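Local coordinates for carboxylase (Deinococcus radiodurans, PDB 5H80), which probably carries out the ATP-dependent carboxylation of biotin, as the biotin carboxylase domain of a single-chain bacterial carboxylase, at residues D256-F269 / Y472-P484. Sequence-based numbering, arbitrary orientation.
Sequences DCTVQRRHQKLLEF and YELSTHWLDERLP
Y472 OH donates a 2.6 Å hydrogen bond to D256 OD1. It comes from above the carboxylate plane, which stands nearly upright to the tyrosine ring (87°). The same ring turns its edge to the face of F269 in a T-shaped pair, centroids 5.2 Å apart. At the far end, D480 OD1 accepts from R262 N at 2.8 Å through its syn lone pair, almost straight at 170°. This ties the acid to the type I' hairpin turn 261-264. Between these polar ends, L479 CD1 meets V259 CG1 and L266 CD1 (3.7 Å from the latter), while V259 CG2 packs on L474 CD1. T476 CA-H points at T258 O.

D256 CG lies opposite the backbone N (chi1 -172°), which carries the carboxylate to Y472. Three donors grip OD1: Y472 OH, T258 N (anti side, an Asx turn) and T258 OG1 (syn side). OD2 salt-bridges R236. A water joins Y472 OH to V259 N and L267 O. L474 CD1 covers one face of the Y472 ring.

The contact joins the ATP-binding and C-terminal regions of the biotin carboxylase. Strand 236-245 borders the Y472 end, strand 367-374 continues the hairpin's sheet, and L463 of helix 457-465 packs against V259 and L479.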
loop_
_atom_site.group_PDB
_atom_site.type_symbol
_atom_site.label_atom_id
_atom_site.label_comp_id
_atom_site.label_asym_id
_atom_site.label_seq_id
_atom_site.Cartn_x
_atom_site.Cartn_y
_atom_site.Cartn_z
ATOM N N ASP A 256 -1.025 7.344 -18.062
ATOM C CA ASP A 256 -1.903 7.224 -19.208
ATOM C C ASP A 256 -3.301 7.137 -18.700
ATOM O O ASP A 256 -3.666 6.207 -17.963
ATOM C CB ASP A 256 -1.556 6.079 -20.047
ATOM C CG ASP A 256 -2.322 5.985 -21.384
ATOM O OD1 ASP A 256 -3.563 5.921 -21.370
ATOM O OD2 ASP A 256 -1.558 5.918 -22.386
ATOM N N CYS A 257 -4.075 8.075 -19.175
ATOM C CA CYS A 257 -5.458 8.248 -18.729
ATOM C C CYS A 257 -6.413 8.181 -19.962
ATOM O O CYS A 257 -7.406 8.936 -20.039
ATOM C CB CYS A 257 -5.651 9.569 -18.090
ATOM S SG CYS A 257 -4.457 9.939 -16.755
ATOM N N THR A 258 -6.131 7.289 -20.878
ATOM C CA THR A 258 -6.873 7.200 -22.150
ATOM C C THR A 258 -8.335 6.786 -22.047
ATOM O O THR A 258 -9.191 7.206 -22.816
ATOM C CB THR A 258 -6.067 6.317 -23.109
ATOM O OG1 THR A 258 -4.756 6.873 -23.387
ATOM C CG2 THR A 258 -6.916 5.936 -24.441
ATOM N N VAL A 259 -8.649 5.876 -21.135
ATOM C CA VAL A 259 -10.007 5.357 -20.944
ATOM C C VAL A 259 -10.857 6.448 -20.186
ATOM O O VAL A 259 -10.658 6.755 -19.000
ATOM C CB VAL A 259 -9.957 4.036 -20.166
ATOM C CG1 VAL A 259 -11.371 3.585 -19.868
ATOM C CG2 VAL A 259 -9.086 2.990 -20.911
ATOM N N GLN A 260 -11.681 7.139 -21.000
ATOM C CA GLN A 260 -12.512 8.295 -20.552
ATOM C C GLN A 260 -13.922 8.102 -21.018
ATOM O O GLN A 260 -14.098 7.503 -22.010
ATOM C CB GLN A 260 -12.025 9.549 -21.231
ATOM C CG GLN A 260 -10.595 9.791 -20.998
ATOM C CD GLN A 260 -10.015 11.037 -21.593
ATOM O OE1 GLN A 260 -10.727 11.891 -22.102
ATOM N NE2 GLN A 260 -8.696 11.199 -21.417
ATOM N N ARG A 261 -14.879 8.606 -20.270
ATOM C CA ARG A 261 -16.340 8.498 -20.597
ATOM C C ARG A 261 -16.727 9.942 -20.769
ATOM O O ARG A 261 -16.570 10.724 -19.821
ATOM C CB ARG A 261 -17.143 7.877 -19.510
ATOM C CG ARG A 261 -18.610 7.588 -19.877
ATOM C CD ARG A 261 -19.278 7.151 -18.594
ATOM N NE ARG A 261 -20.378 6.191 -18.758
ATOM C CZ ARG A 261 -20.682 5.193 -17.898
ATOM N NH1 ARG A 261 -19.932 4.944 -16.812
ATOM N NH2 ARG A 261 -21.749 4.410 -18.125
ATOM N N ARG A 262 -17.079 10.353 -21.985
ATOM C CA ARG A 262 -17.300 11.806 -22.252
ATOM C C ARG A 262 -16.283 12.709 -21.557
ATOM O O ARG A 262 -16.650 13.626 -20.836
ATOM C CB ARG A 262 -18.732 12.230 -21.831
ATOM C CG ARG A 262 -19.846 11.514 -22.589
ATOM C CD ARG A 262 -21.223 12.056 -22.241
ATOM N NE ARG A 262 -22.230 11.746 -23.264
ATOM C CZ ARG A 262 -23.536 11.999 -23.149
ATOM N NH1 ARG A 262 -24.033 12.563 -22.045
ATOM N NH2 ARG A 262 -24.362 11.681 -24.141
ATOM N N HIS A 263 -15.005 12.418 -21.752
ATOM C CA HIS A 263 -13.908 13.257 -21.239
ATOM C C HIS A 263 -13.654 13.190 -19.709
ATOM O O HIS A 263 -12.733 13.845 -19.228
ATOM C CB HIS A 263 -14.062 14.734 -21.718
ATOM C CG HIS A 263 -14.092 14.883 -23.213
ATOM N ND1 HIS A 263 -15.267 14.900 -23.937
ATOM C CD2 HIS A 263 -13.089 14.998 -24.119
ATOM C CE1 HIS A 263 -14.988 15.000 -25.224
ATOM N NE2 HIS A 263 -13.676 15.077 -25.360
ATOM N N GLN A 264 -14.393 12.364 -18.979
ATOM C CA GLN A 264 -14.083 12.008 -17.564
ATOM C C GLN A 264 -13.182 10.737 -17.480
ATOM O O GLN A 264 -13.543 9.682 -17.945
ATOM C CB GLN A 264 -15.359 11.716 -16.778
ATOM C CG GLN A 264 -16.507 12.718 -16.909
ATOM C CD GLN A 264 -16.045 14.145 -17.116
ATOM O OE1 GLN A 264 -15.853 14.592 -18.257
ATOM N NE2 GLN A 264 -15.872 14.877 -16.021
ATOM N N LYS A 265 -12.038 10.848 -16.870
ATOM C CA LYS A 265 -11.093 9.767 -16.733
ATOM C C LYS A 265 -11.624 8.682 -15.772
ATOM O O LYS A 265 -12.331 9.043 -14.805
ATOM C CB LYS A 265 -9.749 10.358 -16.231
ATOM C CG LYS A 265 -9.015 11.337 -17.161
ATOM C CD LYS A 265 -7.915 12.136 -16.419
ATOM C CE LYS A 265 -7.204 13.140 -17.297
ATOM N NZ LYS A 265 -6.241 14.050 -16.611
ATOM N N LEU A 266 -11.517 7.401 -16.112
ATOM C CA LEU A 266 -11.975 6.308 -15.300
ATOM C C LEU A 266 -10.835 5.419 -14.854
ATOM O O LEU A 266 -10.871 4.951 -13.722
ATOM C CB LEU A 266 -13.027 5.401 -15.999
ATOM C CG LEU A 266 -14.340 6.094 -16.280
ATOM C CD1 LEU A 266 -15.209 5.241 -17.180
ATOM C CD2 LEU A 266 -15.018 6.345 -14.921
ATOM N N LEU A 267 -9.896 5.100 -15.744
ATOM C CA LEU A 267 -8.758 4.189 -15.425
ATOM C C LEU A 267 -7.449 4.907 -15.759
ATOM O O LEU A 267 -7.334 5.565 -16.792
ATOM C CB LEU A 267 -8.736 2.858 -16.157
ATOM C CG LEU A 267 -9.906 1.956 -15.908
ATOM C CD1 LEU A 267 -10.022 0.908 -16.938
ATOM C CD2 LEU A 267 -9.914 1.368 -14.461
ATOM N N GLU A 268 -6.549 4.997 -14.802
ATOM C CA GLU A 268 -5.331 5.783 -15.039
ATOM C C GLU A 268 -4.170 4.857 -14.716
ATOM O O GLU A 268 -4.082 4.360 -13.605
ATOM C CB GLU A 268 -5.391 7.043 -14.171
ATOM C CG GLU A 268 -6.623 7.919 -14.572
ATOM C CD GLU A 268 -7.285 8.644 -13.438
ATOM O OE1 GLU A 268 -7.622 8.014 -12.418
ATOM O OE2 GLU A 268 -7.465 9.857 -13.611
ATOM N N PHE A 269 -3.213 4.750 -15.632
ATOM C CA PHE A 269 -2.084 3.793 -15.550
ATOM C C PHE A 269 -0.701 4.505 -15.365
ATOM O O PHE A 269 -0.435 5.544 -15.895
ATOM C CB PHE A 269 -2.081 2.931 -16.786
ATOM C CG PHE A 269 -3.213 2.106 -16.914
ATOM C CD1 PHE A 269 -3.133 0.761 -16.614
ATOM C CD2 PHE A 269 -4.431 2.584 -17.390
ATOM C CE1 PHE A 269 -4.179 -0.049 -16.794
ATOM C CE2 PHE A 269 -5.502 1.709 -17.606
ATOM C CZ PHE A 269 -5.396 0.418 -17.214
ATOM N N TYR A 472 -4.119 -2.802 -24.576
ATOM C CA TYR A 472 -4.067 -1.372 -24.583
ATOM C C TYR A 472 -4.267 -0.836 -26.011
ATOM O O TYR A 472 -3.492 0.103 -26.397
ATOM C CB TYR A 472 -2.786 -0.864 -23.874
ATOM C CG TYR A 472 -3.100 0.312 -23.005
ATOM C CD1 TYR A 472 -3.695 0.085 -21.744
ATOM C CD2 TYR A 472 -2.932 1.628 -23.458
ATOM C CE1 TYR A 472 -4.116 1.191 -20.926
ATOM C CE2 TYR A 472 -3.270 2.745 -22.602
ATOM C CZ TYR A 472 -3.898 2.523 -21.407
ATOM O OH TYR A 472 -4.355 3.567 -20.641
ATOM N N GLU A 473 -5.193 -1.418 -26.772
ATOM C CA GLU A 473 -5.427 -0.933 -28.119
ATOM C C GLU A 473 -6.560 0.096 -28.004
ATOM O O GLU A 473 -7.748 -0.300 -28.154
ATOM C CB GLU A 473 -5.811 -2.074 -28.984
ATOM C CG GLU A 473 -4.643 -2.988 -29.261
ATOM C CD GLU A 473 -5.054 -4.235 -30.051
ATOM O OE1 GLU A 473 -6.210 -4.686 -30.028
ATOM O OE2 GLU A 473 -4.176 -4.745 -30.721
ATOM N N LEU A 474 -6.234 1.322 -27.551
ATOM C CA LEU A 474 -7.258 2.245 -27.004
ATOM C C LEU A 474 -6.952 3.651 -27.541
ATOM O O LEU A 474 -5.775 3.964 -27.940
ATOM C CB LEU A 474 -7.052 2.328 -25.500
ATOM C CG LEU A 474 -7.324 1.039 -24.724
ATOM C CD1 LEU A 474 -6.895 1.245 -23.248
ATOM C CD2 LEU A 474 -8.746 0.560 -24.834
ATOM N N SER A 475 -7.965 4.467 -27.607
ATOM C CA SER A 475 -7.814 5.871 -27.854
ATOM C C SER A 475 -8.792 6.571 -26.902
ATOM O O SER A 475 -9.633 5.910 -26.274
ATOM C CB SER A 475 -8.307 6.257 -29.350
ATOM O OG SER A 475 -9.683 5.981 -29.417
ATOM N N THR A 476 -8.760 7.882 -26.895
ATOM C CA THR A 476 -9.661 8.673 -26.001
ATOM C C THR A 476 -11.184 8.555 -26.405
ATOM O O THR A 476 -12.003 8.807 -25.616
ATOM C CB THR A 476 -9.198 10.129 -25.943
ATOM O OG1 THR A 476 -9.078 10.653 -27.283
ATOM C CG2 THR A 476 -7.827 10.243 -25.260
ATOM N N HIS A 477 -11.476 8.153 -27.656
ATOM C CA HIS A 477 -12.843 7.854 -28.116
ATOM C C HIS A 477 -13.285 6.418 -28.092
ATOM O O HIS A 477 -14.454 6.153 -28.379
ATOM C CB HIS A 477 -13.020 8.397 -29.530
ATOM C CG HIS A 477 -12.687 9.839 -29.621
ATOM N ND1 HIS A 477 -13.442 10.811 -29.000
ATOM C CD2 HIS A 477 -11.631 10.482 -30.174
ATOM C CE1 HIS A 477 -12.887 11.996 -29.192
ATOM N NE2 HIS A 477 -11.789 11.826 -29.909
ATOM N N TRP A 478 -12.394 5.518 -27.670
ATOM C CA TRP A 478 -12.688 4.124 -27.566
ATOM C C TRP A 478 -13.913 3.848 -26.766
ATOM O O TRP A 478 -14.849 3.127 -27.264
ATOM C CB TRP A 478 -11.489 3.384 -26.934
ATOM C CG TRP A 478 -11.768 1.924 -26.779
ATOM C CD1 TRP A 478 -11.592 0.962 -27.679
ATOM C CD2 TRP A 478 -12.116 1.276 -25.549
ATOM N NE1 TRP A 478 -11.936 -0.273 -27.130
ATOM C CE2 TRP A 478 -12.254 -0.099 -25.811
ATOM C CE3 TRP A 478 -12.398 1.732 -24.299
ATOM C CZ2 TRP A 478 -12.651 -1.027 -24.805
ATOM C CZ3 TRP A 478 -12.736 0.805 -23.273
ATOM C CH2 TRP A 478 -12.904 -0.558 -23.546
ATOM N N LEU A 479 -13.966 4.365 -25.540
ATOM C CA LEU A 479 -15.070 4.058 -24.659
ATOM C C LEU A 479 -16.390 4.649 -25.137
ATOM O O LEU A 479 -17.398 3.960 -25.030
ATOM C CB LEU A 479 -14.823 4.412 -23.222
ATOM C CG LEU A 479 -15.783 4.050 -22.128
ATOM C CD1 LEU A 479 -15.108 4.163 -20.764
ATOM C CD2 LEU A 479 -17.047 4.905 -22.167
ATOM N N ASP A 480 -16.394 5.895 -25.620
ATOM C CA ASP A 480 -17.699 6.470 -26.024
ATOM C C ASP A 480 -18.307 5.687 -27.185
ATOM O O ASP A 480 -19.542 5.374 -27.202
ATOM C CB ASP A 480 -17.573 7.944 -26.293
ATOM C CG ASP A 480 -17.336 8.788 -24.995
ATOM O OD1 ASP A 480 -17.599 8.310 -23.858
ATOM O OD2 ASP A 480 -16.843 9.905 -25.138
ATOM N N GLU A 481 -17.449 5.243 -28.094
ATOM C CA GLU A 481 -17.911 4.403 -29.190
ATOM C C GLU A 481 -18.459 3.081 -28.832
ATOM O O GLU A 481 -19.209 2.518 -29.604
ATOM C CB GLU A 481 -16.805 4.163 -30.181
ATOM C CG GLU A 481 -16.322 5.406 -30.874
ATOM C CD GLU A 481 -15.423 5.123 -32.068
ATOM O OE1 GLU A 481 -15.453 4.028 -32.611
ATOM O OE2 GLU A 481 -14.709 6.037 -32.464
ATOM N N ARG A 482 -18.024 2.506 -27.732
ATOM C CA ARG A 482 -18.439 1.159 -27.332
ATOM C C ARG A 482 -19.322 1.102 -26.105
ATOM O O ARG A 482 -19.454 0.047 -25.475
ATOM C CB ARG A 482 -17.193 0.373 -27.051
ATOM C CG ARG A 482 -16.361 0.218 -28.303
ATOM C CD ARG A 482 -15.019 -0.406 -28.018
ATOM N NE ARG A 482 -14.365 -0.679 -29.289
ATOM C CZ ARG A 482 -13.942 0.238 -30.183
ATOM N NH1 ARG A 482 -13.431 -0.195 -31.316
ATOM N NH2 ARG A 482 -13.962 1.572 -29.977
ATOM N N LEU A 483 -19.892 2.242 -25.737
ATOM C CA LEU A 483 -20.693 2.319 -24.530
ATOM C C LEU A 483 -21.847 1.257 -24.534
ATOM O O LEU A 483 -21.968 0.508 -23.564
ATOM C CB LEU A 483 -21.150 3.745 -24.344
ATOM C CG LEU A 483 -22.045 4.153 -23.189
ATOM C CD1 LEU A 483 -21.566 3.500 -21.900
ATOM C CD2 LEU A 483 -22.050 5.672 -23.077
ATOM N N PRO A 484 -22.616 1.093 -25.652
ATOM C CA PRO A 484 -23.670 0.055 -25.401
ATOM C C PRO A 484 -23.158 -1.384 -25.122
ATOM O O PRO A 484 -23.665 -2.048 -24.157
ATOM C CB PRO A 484 -24.589 0.149 -26.627
ATOM C CG PRO A 484 -24.288 1.465 -27.300
ATOM C CD PRO A 484 -22.856 1.836 -26.918
HETATM O O HOH W 1 -6.742 4.548 -19.394
HETATM O O HOH W 2 -11.851 6.018 -24.152
HETATM O O HOH W 3 -14.315 7.798 -24.954
HETATM O O HOH W 4 -14.350 10.569 -23.736
#